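Local coordinates for N-alpha-acetyltransferase 35, NatC auxiliary subunit (Saccharomyces cerevisiae, PDB 6YGA), which serves as the auxiliary subunit of the NatC complex, which acetylates the N-terminal methionine of the L-A virus Gag protein, at residues 193-197 with 231-235; 205-209 with 220-224; 555-559 with 722-726. All coordinates share one frame; numbering follows the deposited sequence.

Interaction 1: residues 193-197 with 231-235; sequences QDVVI and VHLED
The side-chain amide of Q193 reaches across to the loop that follows helix 215-231. Its CG stands anti to the backbone N (chi1 -171°) and the chain runs on extended, which carries NE2 to D235. The bond from Q193 NE2 to D235 OD1 is 3.0 Å long and nearly straight at 172°. OD1 lies in the amide plane, but the nitrogen sits well out of the carboxylate plane, and the two flat groups are almost perpendicular. A weak bond of 3.4 Å joins Q193 NE2 to V231 O. The other oxygen of D235 serves H232: ND1 donates to OD2 over 2.8 Å, in the plane of the ring. This His-carboxylate pair holds the imidazole in place, and H246 stacks on the same ring. The contact closes the open end of an antiparallel helical hairpin, where helix 193-209 starts and helix 215-231 ends. I197 CD1 comes within 3.3 Å of H232 NE2, approaching the ring obliquely. Deeper in, V196 CG1 meets V231 CG2 at 4.0 Å. Both valines are buried and rest on Y157 of helix 142-167. E234 comes from the opposite direction and brings its CG to 3.5 Å from Q193 NE2, and its OE1 bonds to the hydroxyl of Y157. Q193, I197, H232 and D235 are partly exposed, and this outer side is held by directed bonds rather than by close burial.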
loop_
_atom_site.group_PDB
_atom_site.type_symbol
_atom_site.label_atom_id
_atom_site.label_comp_id
_atom_site.label_asym_id
_atom_site.label_seq_id
_atom_site.Cartn_x
_atom_site.Cartn_y
_atom_site.Cartn_z
ATOM N N GLN B 193 -4.766 -20.562 24.221
ATOM C CA GLN B 193 -5.689 -21.056 23.203
ATOM C C GLN B 193 -6.617 -22.128 23.760
ATOM O O GLN B 193 -7.807 -22.161 23.425
ATOM C CB GLN B 193 -4.908 -21.598 22.007
ATOM C CG GLN B 193 -5.774 -21.934 20.805
ATOM C CD GLN B 193 -5.058 -22.818 19.803
ATOM O OE1 GLN B 193 -4.432 -23.813 20.170
ATOM N NE2 GLN B 193 -5.147 -22.458 18.529
ATOM N N ASP B 194 -6.095 -23.013 24.612
ATOM C CA ASP B 194 -6.911 -24.103 25.136
ATOM C C ASP B 194 -8.096 -23.573 25.935
ATOM O O ASP B 194 -9.214 -24.088 25.817
ATOM C CB ASP B 194 -6.056 -25.032 25.997
ATOM C CG ASP B 194 -4.889 -25.627 25.233
ATOM O OD1 ASP B 194 -5.048 -25.912 24.026
ATOM O OD2 ASP B 194 -3.813 -25.809 25.837
ATOM N N VAL B 195 -7.872 -22.534 26.743
ATOM C CA VAL B 195 -8.953 -21.966 27.545
ATOM C C VAL B 195 -10.014 -21.341 26.648
ATOM O O VAL B 195 -11.218 -21.498 26.882
ATOM C CB VAL B 195 -8.386 -20.947 28.551
ATOM C CG1 VAL B 195 -9.508 -20.316 29.366
ATOM C CG2 VAL B 195 -7.369 -21.616 29.465
ATOM N N VAL B 196 -9.584 -20.637 25.598
ATOM C CA VAL B 196 -10.528 -19.965 24.710
ATOM C C VAL B 196 -11.382 -20.980 23.957
ATOM O O VAL B 196 -12.602 -20.817 23.839
ATOM C CB VAL B 196 -9.772 -19.029 23.748
ATOM C CG1 VAL B 196 -10.734 -18.363 22.779
ATOM C CG2 VAL B 196 -8.993 -17.983 24.535
ATOM N N ILE B 197 -10.762 -22.045 23.442
ATOM C CA ILE B 197 -11.519 -23.053 22.705
ATOM C C ILE B 197 -12.473 -23.791 23.635
ATOM O O ILE B 197 -13.619 -24.079 23.269
ATOM C CB ILE B 197 -10.562 -24.020 21.985
ATOM C CG1 ILE B 197 -9.682 -23.257 20.999
ATOM C CG2 ILE B 197 -11.336 -25.105 21.253
ATOM C CD1 ILE B 197 -8.594 -24.106 20.396
ATOM N N VAL B 231 -9.924 -18.717 15.991
ATOM C CA VAL B 231 -8.949 -18.918 17.056
ATOM C C VAL B 231 -7.909 -19.954 16.648
ATOM O O VAL B 231 -6.752 -19.894 17.084
ATOM C CB VAL B 231 -9.675 -19.314 18.356
ATOM C CG1 VAL B 231 -8.677 -19.632 19.455
ATOM C CG2 VAL B 231 -10.611 -18.199 18.792
ATOM N N HIS B 232 -8.285 -20.896 15.789
ATOM C CA HIS B 232 -7.375 -21.943 15.344
ATOM C C HIS B 232 -6.417 -21.489 14.252
ATOM O O HIS B 232 -5.615 -22.305 13.787
ATOM C CB HIS B 232 -8.168 -23.149 14.844
ATOM C CG HIS B 232 -8.537 -24.118 15.923
ATOM N ND1 HIS B 232 -7.639 -25.022 16.446
ATOM C CD2 HIS B 232 -9.706 -24.327 16.571
ATOM C CE1 HIS B 232 -8.239 -25.747 17.374
ATOM N NE2 HIS B 232 -9.494 -25.346 17.469
ATOM N N LEU B 233 -6.477 -20.226 13.826
ATOM C CA LEU B 233 -5.608 -19.787 12.739
ATOM C C LEU B 233 -4.151 -19.725 13.173
ATOM O O LEU B 233 -3.252 -19.798 12.328
ATOM C CB LEU B 233 -6.053 -18.426 12.205
ATOM C CG LEU B 233 -7.278 -18.431 11.287
ATOM C CD1 LEU B 233 -7.652 -17.011 10.878
ATOM C CD2 LEU B 233 -7.019 -19.295 10.067
ATOM N N GLU B 234 -3.893 -19.595 14.475
ATOM C CA GLU B 234 -2.515 -19.545 14.943
ATOM C C GLU B 234 -1.809 -20.891 14.828
ATOM O O GLU B 234 -0.580 -20.937 14.960
ATOM C CB GLU B 234 -2.466 -19.049 16.390
ATOM C CG GLU B 234 -2.915 -20.068 17.413
ATOM C CD GLU B 234 -2.585 -19.646 18.830
ATOM O OE1 GLU B 234 -2.434 -18.429 19.069
ATOM O OE2 GLU B 234 -2.466 -20.533 19.702
ATOM N N ASP B 235 -2.546 -21.977 14.572
ATOM C CA ASP B 235 -1.917 -23.288 14.438
ATOM C C ASP B 235 -0.934 -23.323 13.272
ATOM O O ASP B 235 0.040 -24.082 13.306
ATOM C CB ASP B 235 -2.976 -24.380 14.259
ATOM C CG ASP B 235 -3.937 -24.478 15.435
ATOM O OD1 ASP B 235 -3.564 -24.095 16.564
ATOM O OD2 ASP B 235 -5.074 -24.951 15.225
#

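Interaction 2: residues 205-209 with 220-224; sequences QILEA and LKHIL
The carboxylate of E208 is the flat group of this contact, and it offers one oxygen to K221. OE1 is 3.8 Å from K221 NZ, a long salt bridge, with the ammonium well off the carboxylate plane and OE2 farther away. The pair lies on the solvent side of an antiparallel helical hairpin, formed by the later part of helix 193-209 and the middle of helix 215-231. The short axes pass 10.6 Å apart and run at 164° to each other. The two charged chains meet at about a right angle. E208 bends at chi2 (-87°) and K221 at chi3 (59°), and these turns bring the charged ends together on the surface. Beneath them the contact is buried and apolar. L207 points toward the facing helix and lies across L220 at about a right angle. L220 and L224 also touch helix 142-167, and L220 reaches V89 of helix 85-104, so the hairpin is bound to the helices behind it. L207 touches mainly through CD1. Its other branch, L207 CD2, lies 4.1 Å from L220 CD2. L207 CD1 is 4.0 Å from L220 CG, and also lies close to K221 CG and L224 CD2.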
loop_
_atom_site.group_PDB
_atom_site.type_symbol
_atom_site.label_atom_id
_atom_site.label_comp_id
_atom_site.label_asym_id
_atom_site.label_seq_id
_atom_site.Cartn_x
_atom_site.Cartn_y
_atom_site.Cartn_z
ATOM N N GLN B 205 -22.263 -26.112 24.051
ATOM C CA GLN B 205 -23.071 -27.128 24.717
ATOM C C GLN B 205 -24.296 -26.522 25.392
ATOM O O GLN B 205 -25.349 -27.168 25.458
ATOM C CB GLN B 205 -22.228 -27.891 25.740
ATOM C CG GLN B 205 -20.843 -28.322 25.255
ATOM C CD GLN B 205 -20.876 -29.278 24.073
ATOM O OE1 GLN B 205 -21.930 -29.786 23.685
ATOM N NE2 GLN B 205 -19.707 -29.529 23.495
ATOM N N ILE B 206 -24.179 -25.293 25.903
ATOM C CA ILE B 206 -25.345 -24.606 26.453
ATOM C C ILE B 206 -26.404 -24.421 25.374
ATOM O O ILE B 206 -27.606 -24.570 25.630
ATOM C CB ILE B 206 -24.932 -23.261 27.083
ATOM C CG1 ILE B 206 -24.044 -23.493 28.311
ATOM C CG2 ILE B 206 -26.158 -22.429 27.460
ATOM C CD1 ILE B 206 -23.657 -22.221 29.040
ATOM N N LEU B 207 -25.976 -24.106 24.148
ATOM C CA LEU B 207 -26.924 -23.940 23.051
ATOM C C LEU B 207 -27.543 -25.270 22.638
ATOM O O LEU B 207 -28.703 -25.304 22.208
ATOM C CB LEU B 207 -26.238 -23.273 21.857
ATOM C CG LEU B 207 -25.543 -21.938 22.139
ATOM C CD1 LEU B 207 -24.959 -21.345 20.864
ATOM C CD2 LEU B 207 -26.497 -20.957 22.806
ATOM N N GLU B 208 -26.795 -26.370 22.759
ATOM C CA GLU B 208 -27.365 -27.685 22.479
ATOM C C GLU B 208 -28.493 -28.011 23.449
ATOM O O GLU B 208 -29.475 -28.665 23.078
ATOM C CB GLU B 208 -26.282 -28.762 22.554
ATOM C CG GLU B 208 -24.982 -28.429 21.839
ATOM C CD GLU B 208 -24.987 -28.806 20.369
ATOM O OE1 GLU B 208 -26.067 -29.137 19.836
ATOM O OE2 GLU B 208 -23.903 -28.776 19.748
ATOM N N ALA B 209 -28.370 -27.559 24.701
ATOM C CA ALA B 209 -29.355 -27.913 25.718
ATOM C C ALA B 209 -30.725 -27.326 25.412
ATOM O O ALA B 209 -31.743 -27.870 25.854
ATOM C CB ALA B 209 -28.881 -27.449 27.096
ATOM N N LEU B 220 -26.534 -18.419 16.066
ATOM C CA LEU B 220 -25.572 -18.324 17.157
ATOM C C LEU B 220 -24.666 -19.549 17.206
ATOM O O LEU B 220 -23.480 -19.435 17.535
ATOM C CB LEU B 220 -26.308 -18.134 18.483
ATOM C CG LEU B 220 -25.479 -17.614 19.656
ATOM C CD1 LEU B 220 -24.721 -16.364 19.246
ATOM C CD2 LEU B 220 -26.375 -17.329 20.855
ATOM N N LYS B 221 -25.203 -20.728 16.881
ATOM C CA LYS B 221 -24.369 -21.923 16.806
ATOM C C LYS B 221 -23.306 -21.786 15.721
ATOM O O LYS B 221 -22.138 -22.132 15.938
ATOM C CB LYS B 221 -25.237 -23.156 16.552
ATOM C CG LYS B 221 -26.245 -23.464 17.654
ATOM C CD LYS B 221 -27.045 -24.719 17.327
ATOM C CE LYS B 221 -26.134 -25.928 17.158
ATOM N NZ LYS B 221 -26.876 -27.123 16.665
ATOM N N HIS B 222 -23.687 -21.278 14.546
ATOM C CA HIS B 222 -22.712 -21.120 13.470
ATOM C C HIS B 222 -21.697 -20.033 13.800
ATOM O O HIS B 222 -20.508 -20.173 13.490
ATOM C CB HIS B 222 -23.414 -20.808 12.149
ATOM C CG HIS B 222 -24.012 -22.007 11.480
ATOM N ND1 HIS B 222 -25.372 -22.168 11.320
ATOM C CD2 HIS B 222 -23.437 -23.100 10.924
ATOM C CE1 HIS B 222 -25.608 -23.310 10.699
ATOM N NE2 HIS B 222 -24.452 -23.896 10.448
ATOM N N ILE B 223 -22.149 -18.938 14.417
ATOM C CA ILE B 223 -21.235 -17.876 14.828
ATOM C C ILE B 223 -20.191 -18.421 15.795
ATOM O O ILE B 223 -18.991 -18.152 15.661
ATOM C CB ILE B 223 -22.021 -16.705 15.446
ATOM C CG1 ILE B 223 -22.754 -15.916 14.361
ATOM C CG2 ILE B 223 -21.103 -15.792 16.238
ATOM C CD1 ILE B 223 -23.604 -14.788 14.903
ATOM N N LEU B 224 -20.636 -19.213 16.774
ATOM C CA LEU B 224 -19.718 -19.763 17.766
ATOM C C LEU B 224 -18.663 -20.652 17.115
ATOM O O LEU B 224 -17.480 -20.580 17.466
ATOM C CB LEU B 224 -20.501 -20.542 18.823
ATOM C CG LEU B 224 -20.066 -20.354 20.276
ATOM C CD1 LEU B 224 -20.198 -18.910 20.674
ATOM C CD2 LEU B 224 -20.904 -21.205 21.194
#

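Interaction 3: residues 555-559 with 722-726; sequences EVFQF and FPIQT
A two-stranded antiparallel hairpin near the C-terminus, strands 708-713 and 724-729, lies here against the long helix 511-564. The whole contact is buried. Q725, at the start of the second strand, points toward the helix. Its CG stands anti to its own carbonyl carbon, and the extended chain beyond it delivers the amide to E555. NE2 makes two bonds to that one residue. The bond from Q725 NE2 to E555 OE1 is 2.9 Å and straight at 171°, with E555 OE1 in the amide plane, but Q725 NE2 on the anti side and well out of the carboxylate plane. The bond from Q725 NE2 to E555 O is 3.1 Å and more bent, at 142°, with the donor tilted from the carbonyl plane. E555 O also accepts the helical bond from F559 N, and the two donors come from opposite faces of the carbonyl. The other end of the amide, Q725 OE1, lies 3.6 Å from F559 CD2, at the ring edge. A water donates to E555 OE1 and accepts from Q725 N. F469 of helix 465-506 touches E555, F722 and P723, while Q558 packs on helix 668-701. The two NE2 bonds fix the rotation of the Q725 amide. E555 bends at chi2 (-86°) and places OE2 2.7 Å from P723 O. So short a distance between E555 OE2 and P723 O would be consistent with a protonated carboxyl group, though the coordinates do not settle it.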
loop_
_atom_site.group_PDB
_atom_site.type_symbol
_atom_site.label_atom_id
_atom_site.label_comp_id
_atom_site.label_asym_id
_atom_site.label_seq_id
_atom_site.Cartn_x
_atom_site.Cartn_y
_atom_site.Cartn_z
ATOM N N GLU B 555 3.056 -3.470 -28.944
ATOM C CA GLU B 555 2.687 -2.175 -28.381
ATOM C C GLU B 555 3.463 -1.040 -29.040
ATOM O O GLU B 555 2.896 0.023 -29.324
ATOM C CB GLU B 555 2.920 -2.187 -26.871
ATOM C CG GLU B 555 2.052 -3.183 -26.109
ATOM C CD GLU B 555 0.688 -2.621 -25.738
ATOM O OE1 GLU B 555 0.182 -1.727 -26.451
ATOM O OE2 GLU B 555 0.123 -3.071 -24.721
ATOM N N VAL B 556 4.758 -1.247 -29.296
ATOM C CA VAL B 556 5.576 -0.215 -29.932
ATOM C C VAL B 556 5.058 0.092 -31.335
ATOM O O VAL B 556 4.926 1.258 -31.725
ATOM C CB VAL B 556 7.057 -0.640 -29.949
ATOM C CG1 VAL B 556 7.880 0.279 -30.843
ATOM C CG2 VAL B 556 7.624 -0.642 -28.532
ATOM N N PHE B 557 4.747 -0.950 -32.112
ATOM C CA PHE B 557 4.173 -0.730 -33.439
ATOM C C PHE B 557 2.848 0.023 -33.353
ATOM O O PHE B 557 2.592 0.935 -34.147
ATOM C CB PHE B 557 3.979 -2.062 -34.162
ATOM C CG PHE B 557 5.168 -2.494 -34.969
ATOM C CD1 PHE B 557 5.497 -1.842 -36.145
ATOM C CD2 PHE B 557 5.950 -3.560 -34.558
ATOM C CE1 PHE B 557 6.589 -2.240 -36.895
ATOM C CE2 PHE B 557 7.042 -3.964 -35.303
ATOM C CZ PHE B 557 7.362 -3.302 -36.472
ATOM N N GLN B 558 1.994 -0.350 -32.398
ATOM C CA GLN B 558 0.716 0.333 -32.230
ATOM C C GLN B 558 0.922 1.816 -31.948
ATOM O O GLN B 558 0.239 2.671 -32.524
ATOM C CB GLN B 558 -0.078 -0.324 -31.102
ATOM C CG GLN B 558 -1.471 0.237 -30.915
ATOM C CD GLN B 558 -2.377 -0.075 -32.086
ATOM O OE1 GLN B 558 -3.061 -1.098 -32.098
ATOM N NE2 GLN B 558 -2.388 0.808 -33.079
ATOM N N PHE B 559 1.863 2.136 -31.057
ATOM C CA PHE B 559 2.167 3.532 -30.758
ATOM C C PHE B 559 2.647 4.265 -32.006
ATOM O O PHE B 559 2.221 5.391 -32.279
ATOM C CB PHE B 559 3.218 3.606 -29.647
ATOM C CG PHE B 559 3.509 5.003 -29.159
ATOM C CD1 PHE B 559 4.410 5.815 -29.830
ATOM C CD2 PHE B 559 2.898 5.493 -28.013
ATOM C CE1 PHE B 559 4.688 7.092 -29.378
ATOM C CE2 PHE B 559 3.174 6.768 -27.554
ATOM C CZ PHE B 559 4.069 7.570 -28.238
ATOM N N PHE B 722 -0.009 -5.122 -20.180
ATOM C CA PHE B 722 -0.020 -4.653 -21.564
ATOM C C PHE B 722 -1.392 -4.054 -21.847
ATOM O O PHE B 722 -2.264 -4.715 -22.426
ATOM C CB PHE B 722 0.295 -5.792 -22.537
ATOM C CG PHE B 722 1.544 -6.558 -22.197
ATOM C CD1 PHE B 722 1.483 -7.683 -21.390
ATOM C CD2 PHE B 722 2.779 -6.159 -22.688
ATOM C CE1 PHE B 722 2.628 -8.395 -21.074
ATOM C CE2 PHE B 722 3.929 -6.870 -22.377
ATOM C CZ PHE B 722 3.853 -7.989 -21.567
ATOM N N PRO B 723 -1.625 -2.807 -21.439
ATOM C CA PRO B 723 -2.928 -2.186 -21.692
ATOM C C PRO B 723 -3.149 -1.937 -23.176
ATOM O O PRO B 723 -2.219 -1.944 -23.985
ATOM C CB PRO B 723 -2.855 -0.868 -20.914
ATOM C CG PRO B 723 -1.403 -0.567 -20.830
ATOM C CD PRO B 723 -0.711 -1.898 -20.726
ATOM N N ILE B 724 -4.410 -1.714 -23.526
ATOM C CA ILE B 724 -4.804 -1.475 -24.909
ATOM C C ILE B 724 -4.785 0.026 -25.165
ATOM O O ILE B 724 -5.485 0.789 -24.489
ATOM C CB ILE B 724 -6.193 -2.065 -25.198
ATOM C CG1 ILE B 724 -6.271 -3.521 -24.729
ATOM C CG2 ILE B 724 -6.520 -1.960 -26.678
ATOM C CD1 ILE B 724 -5.349 -4.457 -25.466
ATOM N N GLN B 725 -3.987 0.455 -26.140
ATOM C CA GLN B 725 -3.902 1.867 -26.511
ATOM C C GLN B 725 -5.129 2.209 -27.348
ATOM O O GLN B 725 -5.190 1.894 -28.539
ATOM C CB GLN B 725 -2.605 2.147 -27.261
ATOM C CG GLN B 725 -1.352 1.807 -26.461
ATOM C CD GLN B 725 -0.067 2.050 -27.232
ATOM O OE1 GLN B 725 0.219 3.171 -27.654
ATOM N NE2 GLN B 725 0.718 0.994 -27.416
ATOM N N THR B 726 -6.105 2.868 -26.724
ATOM C CA THR B 726 -7.442 3.034 -27.276
ATOM C C THR B 726 -7.698 4.480 -27.681
ATOM O O THR B 726 -7.371 5.412 -26.940
ATOM C CB THR B 726 -8.498 2.589 -26.256
ATOM O OG1 THR B 726 -8.150 1.294 -25.750
ATOM C CG2 THR B 726 -9.883 2.530 -26.890
HETATM O O HOH W 1 -2.280 -1.144 -27.854
#

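Overall arrangement
Interactions 1 and 2 belong to one helical hairpin, and their centres are 18 Å apart. Both use helix 193-209; interaction 2 pairs it with the middle of helix 215-231, and interaction 1 with the end of that helix and the loop after it. Along the chain, interaction 2 falls between the two segments of interaction 1. It lies nearer the turn. Helix 142-167 backs both. Interaction 3 comes later in the chain, on the opposite side of the chain's centre. Its centre is 52 Å from that of interaction 1 and 58 Å from that of interaction 2. It joins helix 511-564 to the C-terminal strand pair. Each contact acts within its own region of this mostly helical subunit, and none joins the two.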